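Local coordinates for germination protein (PDB 6O59), which probably senses germinants as part of the GerK3 spore germinant receptor, this chain being the N-terminal domain of its A subunit, at residues K7-L10 and S11-L14. Numbering follows the deposited sequence.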
loop_
_atom_site.group_PDB
_atom_site.type_symbol
_atom_site.label_atom_id
_atom_site.label_comp_id
_atom_site.label_asym_id
_atom_site.label_seq_id
_atom_site.Cartn_x
_atom_site.Cartn_y
_atom_site.Cartn_z
ATOM N N LYS A 7 -11.634 1.772 -17.615
ATOM C CA LYS A 7 -13.088 1.715 -17.677
ATOM C C LYS A 7 -13.652 3.122 -17.504
ATOM O O LYS A 7 -13.004 3.958 -16.883
ATOM C CB LYS A 7 -13.647 0.736 -16.624
ATOM C CG LYS A 7 -13.240 -0.744 -16.817
ATOM C CD LYS A 7 -13.681 -1.393 -18.149
ATOM C CE LYS A 7 -15.082 -1.964 -18.146
ATOM N NZ LYS A 7 -15.625 -2.138 -19.525
ATOM N N ASN A 8 -14.821 3.406 -18.102
ATOM C CA ASN A 8 -15.432 4.731 -17.999
ATOM C C ASN A 8 -16.025 4.950 -16.617
ATOM O O ASN A 8 -15.816 6.022 -16.063
ATOM C CB ASN A 8 -16.465 4.970 -19.087
ATOM C CG ASN A 8 -15.840 5.294 -20.421
ATOM O OD1 ASN A 8 -15.811 4.458 -21.332
ATOM N ND2 ASN A 8 -15.318 6.512 -20.568
ATOM N N LEU A 9 -16.685 3.936 -16.020
ATOM C CA LEU A 9 -17.243 4.070 -14.667
ATOM C C LEU A 9 -16.140 4.084 -13.597
ATOM O O LEU A 9 -15.187 3.303 -13.675
ATOM C CB LEU A 9 -18.264 2.966 -14.352
ATOM C CG LEU A 9 -19.580 2.973 -15.145
ATOM C CD1 LEU A 9 -20.282 1.651 -15.009
ATOM C CD2 LEU A 9 -20.500 4.104 -14.700
ATOM N N LEU A 10 -16.278 4.990 -12.610
ATOM C CA LEU A 10 -15.357 5.158 -11.481
ATOM C C LEU A 10 -15.396 3.906 -10.589
ATOM O O LEU A 10 -14.347 3.428 -10.151
ATOM C CB LEU A 10 -15.743 6.439 -10.697
ATOM C CG LEU A 10 -15.224 6.668 -9.284
ATOM C CD1 LEU A 10 -13.734 6.856 -9.266
ATOM C CD2 LEU A 10 -15.859 7.880 -8.685
ATOM N N SER A 11 -16.609 3.366 -10.367
ATOM C CA SER A 11 -16.884 2.148 -9.605
ATOM C C SER A 11 -16.071 0.980 -10.147
ATOM O O SER A 11 -15.477 0.229 -9.368
ATOM C CB SER A 11 -18.373 1.815 -9.678
ATOM O OG SER A 11 -18.817 1.658 -11.018
ATOM N N GLU A 12 -16.032 0.859 -11.494
ATOM C CA GLU A 12 -15.322 -0.180 -12.229
ATOM C C GLU A 12 -13.813 -0.027 -12.062
ATOM O O GLU A 12 -13.110 -1.028 -11.889
ATOM C CB GLU A 12 -15.713 -0.166 -13.713
ATOM C CG GLU A 12 -17.137 -0.641 -13.965
ATOM C CD GLU A 12 -17.523 -0.970 -15.396
ATOM O OE1 GLU A 12 -18.151 -2.032 -15.600
ATOM O OE2 GLU A 12 -17.218 -0.165 -16.309
ATOM N N ASN A 13 -13.316 1.226 -12.074
ATOM C CA ASN A 13 -11.890 1.507 -11.923
ATOM C C ASN A 13 -11.442 1.227 -10.516
ATOM O O ASN A 13 -10.345 0.703 -10.326
ATOM C CB ASN A 13 -11.573 2.938 -12.310
ATOM C CG ASN A 13 -11.619 3.156 -13.796
ATOM O OD1 ASN A 13 -11.081 2.369 -14.589
ATOM N ND2 ASN A 13 -12.276 4.224 -14.211
ATOM N N LEU A 14 -12.299 1.527 -9.530
ATOM C CA LEU A 14 -11.967 1.300 -8.127
ATOM C C LEU A 14 -11.979 -0.196 -7.811
ATOM O O LEU A 14 -11.028 -0.681 -7.204
ATOM C CB LEU A 14 -12.892 2.095 -7.173
ATOM C CG LEU A 14 -12.831 3.634 -7.284
ATOM C CD1 LEU A 14 -13.735 4.286 -6.278
ATOM C CD2 LEU A 14 -11.396 4.183 -7.125
#
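The carboxamide of N13 meets the backbone of K7 with both of its polar atoms, an instructive case of a helix side chain reading the chain that leads into its own helix. ND2 of N13 donates to O of K7 at 2.8 Å, the N-H pointing at the oxygen at 150°, although the donor stands above the carbonyl plane, 42° out of it. The other half of the amide is looser: N of K7 lies 3.1 Å from N13 OD1 in a weak, bent bond. The pair of bonds is consistent with this orientation of the amide, the ND2 bond contributing most. With CG of N13 turned anti to its own carbonyl carbon (chi1 -74°), the carboxamide is directed back from the first turn to the loop residue K7.

Around this pair, the extended E12 side chain crosses that of K7 at a slant. K7, bent at chi2 and chi3, has CE near E12 OE2 (3.3 Å). NZ stays 4.1 Å from that oxygen, so the attraction is probably modest and falls short of a salt bridge. L9 lays CD1 against the same carboxylate, 3.8 Å from E12 CD.

Behind them the helix begins: N of N13 bonds to O of L9 (3.2 Å), and L14 N to O of L10 (2.9 Å). On the buried side CD1 of L10 packs against CG of L14, and both leucines continue onto strand 40-47, L10 through A41 and A43, L14 through V45. This is a helix N-terminus with L9 as N-cap and the N13 carboxamide bonded to the K7 backbone upstream of it, at the start of helix 10-20, which packs on the antiparallel sheet containing strand 40-47.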